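Local coordinates for protein collagen adhesin (PDB 2OKM) that probably binds collagen as the N2 collagen-binding region of a larger, cell-wall-anchored surface adhesin of Enterococcus faecalis, at residues E63-S68 with Q75-I80; L90-D95 with T100-R105; D41-G44 with Q48-K51; E52-D57 with I80-D85; I126-N131 with T136-T141. One frame throughout, in Å; residues are numbered along the deposited sequence.

Contact 1: E63-S68 with Q75-I80; sequences ETKYIS and QGYGKI
Lys-65 and Ile-67, two residues apart on strand 64-68, meet Gln-75 and Tyr-77 at different depths. Ile-67 makes the buried, apolar part. Its CD1 methyl packs obliquely on the Tyr-77 ring, with CE1 of Tyr-77 3.9 Å from CD1 of Ile-67. CG1 of Ile-67 stands between its own backbone N and carbonyl carbon (chi1 62°), which turns the extended end of the chain toward that ring. The side chain of Tyr-77 also touches Ile-58 of strand 55-59. The link between the two segments is helix 69-74, ended by a Schellman motif with Gly-76 as its C-prime residue. The helix and this turn carry the chain from strand 64-68 in one sheet to strand 78-82 in the other. The outer part is polar and only partly covered. Lys-65 bends at chi3 (69°) and places its ammonium at the edge of the Tyr-77 ring, near the ring plane. There NZ of Lys-65 donates to OH of Tyr-77 at 2.8 Å. It also donates to OE1 of Gln-75 at 2.7 Å, nearly in line with the amide C=O. A second lysine, Lys-96, makes a cation-pi contact with the Tyr-77 ring and hydrogen-bonds the carbonyl O of Gln-75.

Contact 2: L90-D95 with T100-R105; sequences LRFYRD and TSFIVR
Phe-92 and Phe-102 form an edge-to-face pair in the core between the two sheets of a beta sandwich. Phe-92 belongs to strand 87-92 of one sheet, Phe-102 to strand 101-110 of the other. The strand segments run nearly antiparallel, with axes 10.9 Å apart, so the gap is bridged by side chains. The edge of Phe-92 points at the face of Phe-102. Its CD1 lies 3.6 Å above that ring plane, over the centre. The ring planes meet at 51°, well short of perpendicular. The closest atoms are CE1 of Phe-92 and CG of Phe-102, at 3.6 Å. The two side chains pass each other, coming from opposite strands. Val-104 packs beside Phe-92. Its CG2 sits at the edge of the Phe-92 ring, in plane, 3.9 Å from CZ of Phe-92. The same methyl meets Leu-90 tip to tip, CD2 of Leu-90 lying 4.2 Å from CG2 of Val-104. Further out, Phe-72 from helix 69-74 meets the Phe-92 ring, and Ile-37 and Ile-39 of the neighbouring strand also touch it. Phe-102 also touches Ile-58 and Tyr-77. Behind Phe-92, its strand is held to strand 37-43 by a backbone hydrogen bond between Phe-92 and Ile-37.

Contact 3: D41-G44 with Q48-K51; sequences DRQG and QLNK
Gln-43 reaches across from the end of strand 37-43 and brings the oxygen of its side-chain amide up to the backbone of Gln-48 and Leu-49. At Gln-48 the touch is slight. OE1 of Gln-43 lies 4.0 Å from the carbonyl carbon C of Gln-48, while the CB of Gln-48 points away from the 41-44 segment. Leu-49 takes most of the contact. OE1 of Gln-43 comes to 3.4 Å from the backbone N of Leu-49, but the angle is poor and the pair is not a hydrogen bond. The same OE1 is 3.9 Å from CB of Leu-49, so the amide oxygen rests on the start of this side chain. CG of Gln-43 stands anti to the backbone N (chi1 -169°) and the chain is extended beyond it, which carries the amide across to Leu-49. The amide is held through its nitrogen, where NE2 of Gln-43 hydrogen-bonds OG of Ser-108. Leu-49 itself is buried and packs on Phe-88 and Tyr-106. Beyond it, Asn-50 turns to strand 101-110, its OD1 bonding Thr-107 and its ND2 Thr-109, while NZ of Lys-51 hydrogen-bonds the carbonyl O of Thr-84. The contact joins the two sheets of the beta sandwich. Strand 37-43 lies between strands 87-92 and 119-128 in the five-stranded sheet, whereas the short strand 47-49 pairs with strand 101-110 in the opposing one.

Contact 4: E52-D57 with I80-D85; sequences ESFTFD and IDFVTD. With SO4 (sulfate ion), chain C.
Phe-54 and Ile-80 are the closest backbone positions here, yet their CA atoms are 10.2 Å apart, so side chains alone span the gap between the two sheets of the beta sandwich. The Phe-54 ring meets two partners. CD1 of Ile-80 sits over one face, 3.8 Å above the ring plane and offset toward the rim. This is a CH-pi contact, with the methyl 20° off the ring normal. CG1 of Ile-80 is anti to its backbone N (chi1 -164°), and the extended chain carries CD1 out to the ring. Phe-82 makes the second contact, an offset edge-to-face pair with planes at 66°. Its edge points toward the face of Phe-54, and CE2 of Phe-82 is 3.8 Å from CE1 of Phe-54. The end of the 80-85 segment does not join this packing. It holds a sulfate, probably from the crystallisation liquor. OG1 of Thr-84 donates to O2 of the sulfate at 3.0 Å, while N of Asp-85 makes a weak bond to O4 of the sulfate at 3.1 Å. OG1 of Thr-84 is also hydrogen-bonded by the backbone N of Asn-86. Around the pair, Tyr-106 of strand 101-110 stacks on Phe-54 and Phe-88 of strand 87-92 meets it edge-to-face. Leu-69 of helix 69-74 packs against Ile-80, and strand 78-82 forms an edge of its sheet.

Contact 5: I126-N131 with T136-T141; sequences INYQLN and TNEKNT
A beta hairpin of strands 119-128 and 136-145 brings Ile-126, Asn-127 and Tyr-128 opposite Glu-138, Asn-137 and Thr-136. Ile-126 with Glu-138 and Tyr-128 with Thr-136 are hydrogen-bonded pairs; Asn-127 with Asn-137 is the non-hydrogen-bonded pair between them. The shortest backbone bond runs from N of Thr-136 to O of Tyr-128, at 2.6 Å. On the face carrying Tyr-128, CB of Thr-136 lies 3.7 Å above the tyrosine ring plane, a CH-pi contact offset toward the rim. CG of Tyr-128 takes the position between its backbone N and carbonyl carbon (chi1 65°), which sets a face of the ring against CB of Thr-136. CG2 of Thr-136 comes to 3.5 Å from CZ of Tyr-128. The hydroxyl OH of Tyr-128 is 3.1 Å from OE1 of Glu-138, a weak hydrogen bond. Strand 136-145 is an edge of the five-stranded sheet in the beta sandwich, and the Tyr-128 ring also stacks on Phe-6. On the face of the asparagines, ND2 of Asn-137 donates to OD1 of Asn-127 at 2.7 Å. ND2 stands above the carbonyl plane of Asn-127, 38° out of it. A water donates to OD1 of Asn-127 and to O of Thr-136. Near the turn, another water links N of Leu-130 and OG1 of Thr-136.

All five contacts lie in one two-sheet beta sandwich. Contacts 1 to 4 connect the two sheets, contact 1 doing so between strand 64-68 and the turn leading into strand 78-82. Contact 5 instead pairs neighbouring strands within the five-stranded sheet. Contact 3 comes first along the chain; contact 1 is nested inside the loop closed by contact 4; contacts 2 and 5 follow. Contacts 1 and 2 touch, with centres about 7 Å apart, and contacts 3 and 4 also touch, with centres about 9 Å apart. The centres of contacts 4 and 5 are about 20 Å apart. Contacts 1 and 4 share Ile-80. Side chains of four contacts thus hold the sheets of the collagen-binding region together.

Contact 1: E63-S68 with Q75-I80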
# COMPACT_ATOMS: atom_id res chain seq x y z
N GLU A 63 -0.98 12.30 -16.29
CA GLU A 63 -1.04 10.96 -16.85
C GLU A 63 -1.46 9.87 -15.88
O GLU A 63 -1.43 10.03 -14.66
CB GLU A 63 0.33 10.61 -17.44
CG GLU A 63 1.46 10.80 -16.43
CD GLU A 63 2.85 10.70 -17.04
OE1 GLU A 63 3.83 11.03 -16.34
OE2 GLU A 63 2.97 10.30 -18.22
N THR A 64 -1.86 8.74 -16.47
CA THR A 64 -2.26 7.55 -15.73
C THR A 64 -1.24 6.47 -16.09
O THR A 64 -0.96 6.23 -17.27
CB THR A 64 -3.66 7.07 -16.16
OG1 THR A 64 -4.63 8.06 -15.78
CG2 THR A 64 -4.00 5.75 -15.49
N LYS A 65 -0.66 5.83 -15.08
CA LYS A 65 0.33 4.79 -15.33
C LYS A 65 0.07 3.60 -14.41
O LYS A 65 -0.38 3.75 -13.28
CB LYS A 65 1.76 5.33 -15.08
CG LYS A 65 2.15 6.54 -15.95
CD LYS A 65 3.38 7.31 -15.41
CE LYS A 65 4.68 6.51 -15.53
NZ LYS A 65 5.88 7.34 -15.20
N TYR A 66 0.36 2.40 -14.92
CA TYR A 66 0.23 1.17 -14.15
C TYR A 66 1.56 0.48 -14.39
O TYR A 66 1.82 -0.03 -15.48
CB TYR A 66 -0.92 0.31 -14.69
CG TYR A 66 -2.31 0.78 -14.29
CD1 TYR A 66 -3.03 0.16 -13.27
CD2 TYR A 66 -2.92 1.83 -14.97
CE1 TYR A 66 -4.33 0.57 -12.94
CE2 TYR A 66 -4.22 2.25 -14.65
CZ TYR A 66 -4.91 1.62 -13.64
OH TYR A 66 -6.20 2.02 -13.36
N ILE A 67 2.41 0.48 -13.36
CA ILE A 67 3.74 -0.09 -13.48
C ILE A 67 4.10 -1.12 -12.42
O ILE A 67 3.44 -1.24 -11.39
CB ILE A 67 4.80 1.03 -13.47
CG1 ILE A 67 4.75 1.78 -12.13
CG2 ILE A 67 4.53 2.01 -14.60
CD1 ILE A 67 5.74 2.93 -12.03
N SER A 68 5.18 -1.86 -12.68
CA SER A 68 5.66 -2.89 -11.77
C SER A 68 6.51 -2.27 -10.68
O SER A 68 6.84 -1.08 -10.73
CB SER A 68 6.51 -3.91 -12.54
OG SER A 68 7.69 -3.28 -13.01
N GLN A 75 12.03 4.30 -12.06
CA GLN A 75 11.56 5.63 -12.44
C GLN A 75 11.62 6.69 -11.36
O GLN A 75 11.15 7.81 -11.55
CB GLN A 75 10.14 5.52 -13.01
CG GLN A 75 10.11 4.84 -14.37
CD GLN A 75 8.71 4.66 -14.92
OE1 GLN A 75 7.89 5.58 -14.85
NE2 GLN A 75 8.43 3.49 -15.48
N GLY A 76 12.21 6.35 -10.21
CA GLY A 76 12.35 7.30 -9.13
C GLY A 76 11.13 7.66 -8.31
O GLY A 76 11.06 8.76 -7.76
N TYR A 77 10.17 6.75 -8.22
CA TYR A 77 8.97 7.01 -7.43
C TYR A 77 9.17 6.65 -5.96
O TYR A 77 8.54 7.22 -5.08
CB TYR A 77 7.78 6.20 -7.94
CG TYR A 77 7.13 6.74 -9.19
CD1 TYR A 77 7.42 6.21 -10.44
CD2 TYR A 77 6.20 7.78 -9.12
CE1 TYR A 77 6.81 6.69 -11.59
CE2 TYR A 77 5.58 8.28 -10.27
CZ TYR A 77 5.89 7.72 -11.50
OH TYR A 77 5.27 8.18 -12.64
N GLY A 78 10.04 5.68 -5.70
CA GLY A 78 10.25 5.28 -4.32
C GLY A 78 11.04 3.99 -4.20
O GLY A 78 11.74 3.59 -5.13
N LYS A 79 10.89 3.33 -3.07
CA LYS A 79 11.63 2.10 -2.82
C LYS A 79 10.92 1.21 -1.82
O LYS A 79 10.24 1.70 -0.91
CB LYS A 79 13.02 2.48 -2.28
CG LYS A 79 13.99 1.34 -2.10
CD LYS A 79 15.38 1.90 -1.79
CE LYS A 79 16.45 0.82 -1.89
NZ LYS A 79 17.81 1.42 -1.85
N ILE A 80 11.06 -0.10 -1.98
CA ILE A 80 10.45 -1.04 -1.06
C ILE A 80 11.58 -1.82 -0.41
O ILE A 80 12.66 -1.97 -0.98
CB ILE A 80 9.49 -2.03 -1.77
CG1 ILE A 80 8.58 -2.71 -0.74
CG2 ILE A 80 10.29 -3.10 -2.53
CD1 ILE A 80 7.41 -3.44 -1.36

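Contact 2: L90-D95 with T100-R105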
# COMPACT_ATOMS: atom_id res chain seq x y z
N LEU A 90 7.58 0.55 2.64
CA LEU A 90 7.44 1.15 1.32
C LEU A 90 7.47 2.66 1.42
O LEU A 90 6.71 3.26 2.18
CB LEU A 90 6.12 0.69 0.69
CG LEU A 90 5.74 1.25 -0.69
CD1 LEU A 90 6.83 0.92 -1.70
CD2 LEU A 90 4.41 0.64 -1.13
N ARG A 91 8.37 3.28 0.66
CA ARG A 91 8.52 4.72 0.66
C ARG A 91 8.24 5.32 -0.72
O ARG A 91 8.63 4.76 -1.74
CB ARG A 91 9.94 5.09 1.09
CG ARG A 91 10.27 6.56 0.94
CD ARG A 91 11.67 6.82 1.46
NE ARG A 91 11.88 6.39 2.85
CZ ARG A 91 11.93 7.22 3.88
NH1 ARG A 91 11.78 8.52 3.69
NH2 ARG A 91 12.17 6.77 5.11
N PHE A 92 7.54 6.45 -0.73
CA PHE A 92 7.22 7.19 -1.95
C PHE A 92 7.98 8.50 -1.82
O PHE A 92 7.78 9.24 -0.85
CB PHE A 92 5.73 7.50 -2.04
CG PHE A 92 4.85 6.28 -2.07
CD1 PHE A 92 4.40 5.76 -3.28
CD2 PHE A 92 4.48 5.65 -0.89
CE1 PHE A 92 3.59 4.63 -3.31
CE2 PHE A 92 3.67 4.52 -0.91
CZ PHE A 92 3.23 4.01 -2.12
N TYR A 93 8.87 8.78 -2.77
CA TYR A 93 9.65 10.01 -2.71
C TYR A 93 8.77 11.24 -2.93
O TYR A 93 7.85 11.23 -3.74
CB TYR A 93 10.79 9.98 -3.72
CG TYR A 93 11.75 8.82 -3.54
CD1 TYR A 93 12.13 8.40 -2.27
CD2 TYR A 93 12.29 8.15 -4.64
CE1 TYR A 93 13.03 7.35 -2.09
CE2 TYR A 93 13.19 7.10 -4.48
CZ TYR A 93 13.56 6.70 -3.20
OH TYR A 93 14.44 5.66 -3.03
N ARG A 94 9.08 12.30 -2.19
CA ARG A 94 8.35 13.55 -2.23
C ARG A 94 7.96 14.08 -3.61
O ARG A 94 6.78 14.26 -3.91
CB ARG A 94 9.15 14.62 -1.49
CG ARG A 94 8.39 15.89 -1.10
CD ARG A 94 8.12 16.80 -2.28
NE ARG A 94 7.58 18.09 -1.85
CZ ARG A 94 8.32 19.16 -1.56
NH1 ARG A 94 9.64 19.10 -1.66
NH2 ARG A 94 7.74 20.29 -1.18
N ASP A 95 8.96 14.35 -4.45
CA ASP A 95 8.68 14.93 -5.76
C ASP A 95 7.60 14.30 -6.62
O ASP A 95 6.67 14.98 -7.04
CB ASP A 95 9.97 15.05 -6.58
CG ASP A 95 10.72 16.34 -6.29
OD1 ASP A 95 11.58 16.71 -7.11
OD2 ASP A 95 10.43 16.97 -5.25
N THR A 100 -0.16 13.48 -6.62
CA THR A 100 -0.25 12.19 -7.30
C THR A 100 -0.77 11.09 -6.38
O THR A 100 -0.34 10.98 -5.23
CB THR A 100 1.14 11.80 -7.86
OG1 THR A 100 1.60 12.83 -8.75
CG2 THR A 100 1.07 10.48 -8.62
N SER A 101 -1.68 10.27 -6.89
CA SER A 101 -2.23 9.17 -6.10
C SER A 101 -1.60 7.85 -6.52
O SER A 101 -1.20 7.68 -7.67
CB SER A 101 -3.75 9.09 -6.27
OG SER A 101 -4.10 8.78 -7.60
N PHE A 102 -1.51 6.93 -5.57
CA PHE A 102 -0.95 5.61 -5.83
C PHE A 102 -1.87 4.54 -5.24
O PHE A 102 -2.22 4.61 -4.07
CB PHE A 102 0.40 5.43 -5.13
CG PHE A 102 1.45 6.44 -5.52
CD1 PHE A 102 2.43 6.12 -6.44
CD2 PHE A 102 1.45 7.71 -4.94
CE1 PHE A 102 3.42 7.04 -6.79
CE2 PHE A 102 2.44 8.64 -5.28
CZ PHE A 102 3.42 8.31 -6.21
N ILE A 103 -2.26 3.57 -6.05
CA ILE A 103 -3.03 2.46 -5.52
C ILE A 103 -2.07 1.29 -5.72
O ILE A 103 -1.75 0.92 -6.85
CB ILE A 103 -4.35 2.20 -6.26
CG1 ILE A 103 -5.32 3.35 -5.96
CG2 ILE A 103 -4.95 0.87 -5.80
CD1 ILE A 103 -6.64 3.25 -6.69
N VAL A 104 -1.58 0.76 -4.61
CA VAL A 104 -0.64 -0.35 -4.65
C VAL A 104 -1.40 -1.64 -4.46
O VAL A 104 -2.09 -1.82 -3.46
CB VAL A 104 0.42 -0.23 -3.53
CG1 VAL A 104 1.50 -1.29 -3.71
CG2 VAL A 104 1.04 1.16 -3.54
N ARG A 105 -1.29 -2.52 -5.44
CA ARG A 105 -1.96 -3.81 -5.39
C ARG A 105 -0.94 -4.91 -5.20
O ARG A 105 0.10 -4.92 -5.85
CB ARG A 105 -2.74 -4.07 -6.69
CG ARG A 105 -3.97 -3.19 -6.91
CD ARG A 105 -4.63 -3.54 -8.24
NE ARG A 105 -5.93 -2.89 -8.42
CZ ARG A 105 -6.09 -1.60 -8.72
NH1 ARG A 105 -5.04 -0.81 -8.89
NH2 ARG A 105 -7.31 -1.10 -8.84

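Contact 3: D41-G44 with Q48-K51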
# COMPACT_ATOMS: atom_id res chain seq x y z
N ASP A 41 4.75 -1.79 6.91
CA ASP A 41 3.68 -2.77 6.87
C ASP A 41 4.03 -4.12 7.50
O ASP A 41 5.05 -4.71 7.18
CB ASP A 41 3.25 -2.97 5.42
CG ASP A 41 1.93 -3.69 5.29
OD1 ASP A 41 1.85 -4.87 5.70
OD2 ASP A 41 0.97 -3.08 4.78
N ARG A 42 3.16 -4.59 8.39
CA ARG A 42 3.34 -5.87 9.06
C ARG A 42 2.09 -6.71 8.82
O ARG A 42 1.04 -6.46 9.40
CB ARG A 42 3.55 -5.67 10.56
N GLN A 43 2.22 -7.72 7.96
CA GLN A 43 1.09 -8.57 7.62
C GLN A 43 0.70 -9.53 8.74
O GLN A 43 1.55 -9.99 9.50
CB GLN A 43 1.40 -9.35 6.35
CG GLN A 43 0.21 -10.07 5.76
CD GLN A 43 0.52 -10.65 4.40
OE1 GLN A 43 1.28 -11.61 4.27
NE2 GLN A 43 -0.07 -10.05 3.37
N GLY A 44 -0.60 -9.82 8.83
CA GLY A 44 -1.11 -10.71 9.85
C GLY A 44 -0.88 -12.18 9.54
O GLY A 44 -0.40 -12.53 8.47
N GLN A 48 1.07 -15.53 3.34
CA GLN A 48 2.45 -15.48 2.88
C GLN A 48 2.49 -14.46 1.76
O GLN A 48 1.92 -14.66 0.69
CB GLN A 48 2.92 -16.85 2.38
CG GLN A 48 3.27 -17.78 3.52
CD GLN A 48 4.43 -17.26 4.36
OE1 GLN A 48 4.54 -17.55 5.55
NE2 GLN A 48 5.31 -16.48 3.73
N LEU A 49 3.16 -13.35 2.03
CA LEU A 49 3.27 -12.26 1.07
C LEU A 49 3.89 -12.69 -0.26
O LEU A 49 4.92 -13.36 -0.29
CB LEU A 49 4.11 -11.14 1.68
CG LEU A 49 4.39 -9.92 0.80
CD1 LEU A 49 3.08 -9.21 0.47
CD2 LEU A 49 5.33 -8.98 1.54
N ASN A 50 3.24 -12.31 -1.36
CA ASN A 50 3.74 -12.63 -2.70
C ASN A 50 4.58 -11.41 -3.10
O ASN A 50 4.07 -10.45 -3.67
CB ASN A 50 2.56 -12.83 -3.66
CG ASN A 50 1.68 -14.01 -3.27
OD1 ASN A 50 0.50 -14.08 -3.65
ND2 ASN A 50 2.25 -14.95 -2.54
N LYS A 51 5.87 -11.46 -2.79
CA LYS A 51 6.78 -10.34 -3.07
C LYS A 51 6.91 -9.90 -4.52
O LYS A 51 7.38 -8.79 -4.78
CB LYS A 51 8.17 -10.65 -2.52
CG LYS A 51 8.21 -10.80 -1.02
CD LYS A 51 9.63 -11.00 -0.54
CE LYS A 51 9.69 -11.19 0.96
NZ LYS A 51 11.10 -11.36 1.40

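Contact 4: E52-D57 with I80-D85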
# COMPACT_ATOMS: atom_id res chain seq x y z
N GLU A 52 6.52 -10.75 -5.46
CA GLU A 52 6.62 -10.39 -6.87
C GLU A 52 5.28 -9.96 -7.46
O GLU A 52 5.16 -9.78 -8.67
CB GLU A 52 7.15 -11.59 -7.67
CG GLU A 52 8.47 -12.14 -7.16
CD GLU A 52 8.94 -13.36 -7.95
OE1 GLU A 52 8.19 -14.36 -7.99
OE2 GLU A 52 10.05 -13.31 -8.51
N SER A 53 4.28 -9.78 -6.61
CA SER A 53 2.94 -9.41 -7.07
C SER A 53 2.60 -7.92 -7.13
O SER A 53 1.55 -7.55 -7.66
CB SER A 53 1.89 -10.09 -6.18
OG SER A 53 1.86 -9.52 -4.88
N PHE A 54 3.47 -7.07 -6.61
CA PHE A 54 3.19 -5.64 -6.57
C PHE A 54 3.03 -4.90 -7.89
O PHE A 54 3.82 -5.06 -8.81
CB PHE A 54 4.26 -4.90 -5.77
CG PHE A 54 4.20 -5.15 -4.29
CD1 PHE A 54 4.59 -6.37 -3.74
CD2 PHE A 54 3.76 -4.15 -3.43
CE1 PHE A 54 4.53 -6.59 -2.37
CE2 PHE A 54 3.70 -4.36 -2.05
CZ PHE A 54 4.09 -5.58 -1.52
N THR A 55 1.98 -4.08 -7.98
CA THR A 55 1.77 -3.23 -9.15
C THR A 55 1.35 -1.88 -8.60
O THR A 55 0.75 -1.79 -7.52
CB THR A 55 0.68 -3.75 -10.13
OG1 THR A 55 -0.61 -3.73 -9.51
CG2 THR A 55 1.01 -5.16 -10.60
N PHE A 56 1.69 -0.83 -9.33
CA PHE A 56 1.39 0.53 -8.90
C PHE A 56 0.53 1.28 -9.91
O PHE A 56 0.92 1.45 -11.07
CB PHE A 56 2.69 1.30 -8.63
CG PHE A 56 3.52 0.73 -7.53
CD1 PHE A 56 4.25 -0.45 -7.73
CD2 PHE A 56 3.58 1.35 -6.28
CE1 PHE A 56 5.02 -0.99 -6.69
CE2 PHE A 56 4.34 0.81 -5.25
CZ PHE A 56 5.06 -0.36 -5.45
N ASP A 57 -0.63 1.72 -9.44
CA ASP A 57 -1.63 2.47 -10.22
C ASP A 57 -1.38 3.93 -9.85
O ASP A 57 -1.85 4.39 -8.81
CB ASP A 57 -3.01 2.00 -9.77
CG ASP A 57 -4.15 2.68 -10.50
OD1 ASP A 57 -3.91 3.66 -11.23
OD2 ASP A 57 -5.30 2.22 -10.31
N ILE A 80 11.06 -0.10 -1.98
CA ILE A 80 10.45 -1.04 -1.06
C ILE A 80 11.58 -1.82 -0.41
O ILE A 80 12.66 -1.97 -0.98
CB ILE A 80 9.49 -2.03 -1.77
CG1 ILE A 80 8.58 -2.71 -0.74
CG2 ILE A 80 10.29 -3.10 -2.53
CD1 ILE A 80 7.41 -3.44 -1.36
N ASP A 81 11.33 -2.30 0.80
CA ASP A 81 12.32 -3.09 1.52
C ASP A 81 11.57 -4.20 2.24
O ASP A 81 10.80 -3.93 3.16
CB ASP A 81 13.07 -2.23 2.55
CG ASP A 81 14.15 -3.01 3.29
OD1 ASP A 81 14.81 -2.42 4.18
OD2 ASP A 81 14.33 -4.21 3.00
N PHE A 82 11.76 -5.43 1.79
CA PHE A 82 11.11 -6.55 2.45
C PHE A 82 12.01 -6.90 3.63
O PHE A 82 13.05 -7.53 3.46
CB PHE A 82 10.98 -7.74 1.48
CG PHE A 82 10.09 -7.46 0.30
CD1 PHE A 82 10.64 -7.22 -0.96
CD2 PHE A 82 8.71 -7.40 0.45
CE1 PHE A 82 9.82 -6.93 -2.05
CE2 PHE A 82 7.88 -7.11 -0.64
CZ PHE A 82 8.44 -6.87 -1.89
N VAL A 83 11.60 -6.46 4.82
CA VAL A 83 12.39 -6.69 6.03
C VAL A 83 12.30 -8.11 6.56
O VAL A 83 13.15 -8.55 7.33
CB VAL A 83 12.02 -5.66 7.12
CG1 VAL A 83 12.37 -4.26 6.64
CG2 VAL A 83 10.54 -5.74 7.45
N THR A 84 11.25 -8.82 6.16
CA THR A 84 11.06 -10.23 6.52
C THR A 84 10.34 -10.81 5.32
O THR A 84 10.29 -10.17 4.27
CB THR A 84 10.19 -10.43 7.80
OG1 THR A 84 8.85 -9.98 7.55
CG2 THR A 84 10.77 -9.67 8.99
N ASP A 85 9.78 -12.01 5.45
CA ASP A 85 9.06 -12.60 4.33
C ASP A 85 7.67 -11.99 4.18
O ASP A 85 7.12 -11.95 3.09
CB ASP A 85 8.91 -14.11 4.51
CG ASP A 85 10.12 -14.88 4.02
OD1 ASP A 85 10.14 -16.12 4.21
OD2 ASP A 85 11.04 -14.26 3.44
S SO4 C . 7.44 -13.02 9.09
O1 SO4 C . 6.04 -13.51 9.06
O2 SO4 C . 7.46 -11.63 9.58
O3 SO4 C . 8.22 -13.87 10.01
O4 SO4 C . 8.00 -13.09 7.73

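Contact 5: I126-N131 with T136-T141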
# COMPACT_ATOMS: atom_id res chain seq x y z
N ILE A 126 2.11 4.64 9.04
CA ILE A 126 2.50 5.52 7.94
C ILE A 126 2.85 6.92 8.44
O ILE A 126 2.19 7.46 9.32
CB ILE A 126 1.38 5.63 6.88
CG1 ILE A 126 1.86 6.47 5.70
CG2 ILE A 126 0.12 6.23 7.49
CD1 ILE A 126 0.85 6.56 4.57
N ASN A 127 3.91 7.47 7.87
CA ASN A 127 4.39 8.81 8.20
C ASN A 127 4.31 9.67 6.95
O ASN A 127 4.75 9.24 5.88
CB ASN A 127 5.84 8.76 8.69
CG ASN A 127 5.96 8.25 10.11
OD1 ASN A 127 5.56 8.92 11.07
ND2 ASN A 127 6.52 7.05 10.27
N TYR A 128 3.75 10.87 7.07
CA TYR A 128 3.65 11.77 5.93
C TYR A 128 3.41 13.20 6.42
O TYR A 128 3.11 13.42 7.60
CB TYR A 128 2.51 11.33 5.00
CG TYR A 128 1.12 11.41 5.59
CD1 TYR A 128 0.36 12.58 5.51
CD2 TYR A 128 0.54 10.30 6.20
CE1 TYR A 128 -0.93 12.64 6.02
CE2 TYR A 128 -0.75 10.35 6.72
CZ TYR A 128 -1.48 11.52 6.63
OH TYR A 128 -2.77 11.56 7.12
N GLN A 129 3.56 14.17 5.53
CA GLN A 129 3.35 15.57 5.91
C GLN A 129 2.77 16.36 4.74
O GLN A 129 3.30 16.33 3.63
CB GLN A 129 4.67 16.20 6.37
CG GLN A 129 4.51 17.62 6.91
CD GLN A 129 5.77 18.14 7.59
OE1 GLN A 129 5.79 19.27 8.09
NE2 GLN A 129 6.82 17.34 7.60
N LEU A 130 1.69 17.08 5.01
CA LEU A 130 1.03 17.89 4.00
C LEU A 130 1.42 19.36 4.12
O LEU A 130 2.09 19.75 5.08
CB LEU A 130 -0.49 17.76 4.13
CG LEU A 130 -1.05 16.33 4.13
CD1 LEU A 130 -2.57 16.39 4.18
CD2 LEU A 130 -0.59 15.59 2.89
N ASN A 131 0.99 20.15 3.15
CA ASN A 131 1.28 21.58 3.13
C ASN A 131 0.70 22.32 4.32
O ASN A 131 -0.42 22.04 4.76
CB ASN A 131 0.75 22.21 1.84
CG ASN A 131 1.81 22.34 0.77
OD1 ASN A 131 1.51 22.64 -0.38
ND2 ASN A 131 3.07 22.13 1.15
N THR A 136 2.43 13.90 10.09
CA THR A 136 1.38 13.00 10.56
C THR A 136 1.90 11.57 10.67
O THR A 136 2.70 11.12 9.85
CB THR A 136 0.18 13.00 9.60
OG1 THR A 136 -0.37 14.32 9.50
CG2 THR A 136 -0.90 12.03 10.08
N ASN A 137 1.44 10.86 11.70
CA ASN A 137 1.81 9.47 11.89
C ASN A 137 0.55 8.72 12.27
O ASN A 137 -0.07 8.99 13.30
CB ASN A 137 2.87 9.30 12.99
CG ASN A 137 3.14 7.84 13.30
OD1 ASN A 137 2.32 7.17 13.93
ND2 ASN A 137 4.29 7.34 12.86
N GLU A 138 0.16 7.77 11.42
CA GLU A 138 -1.05 6.98 11.64
C GLU A 138 -0.73 5.50 11.69
O GLU A 138 0.15 5.02 10.98
CB GLU A 138 -2.05 7.22 10.51
CG GLU A 138 -2.65 8.59 10.46
CD GLU A 138 -3.48 8.80 9.21
OE1 GLU A 138 -4.25 9.78 9.17
OE2 GLU A 138 -3.36 7.99 8.27
N LYS A 139 -1.48 4.79 12.52
CA LYS A 139 -1.32 3.35 12.66
C LYS A 139 -2.70 2.73 12.65
O LYS A 139 -3.64 3.30 13.21
CB LYS A 139 -0.63 3.00 13.98
CG LYS A 139 0.74 3.63 14.17
CD LYS A 139 1.27 3.34 15.56
CE LYS A 139 2.60 4.04 15.81
NZ LYS A 139 3.08 3.83 17.20
N ASN A 140 -2.85 1.59 11.99
CA ASN A 140 -4.13 0.92 11.96
C ASN A 140 -4.00 -0.50 11.44
O ASN A 140 -2.95 -0.89 10.94
CB ASN A 140 -5.13 1.70 11.10
CG ASN A 140 -6.50 1.81 11.75
OD1 ASN A 140 -7.06 0.81 12.21
ND2 ASN A 140 -7.04 3.02 11.80
N THR A 141 -5.08 -1.26 11.57
CA THR A 141 -5.12 -2.64 11.12
C THR A 141 -6.38 -2.86 10.30
O THR A 141 -7.49 -2.59 10.78
CB THR A 141 -5.13 -3.63 12.30
OG1 THR A 141 -3.89 -3.53 13.02
CG2 THR A 141 -5.31 -5.06 11.80
O HOH W 1 5.36 11.77 10.61
O HOH W 2 0.62 16.47 7.61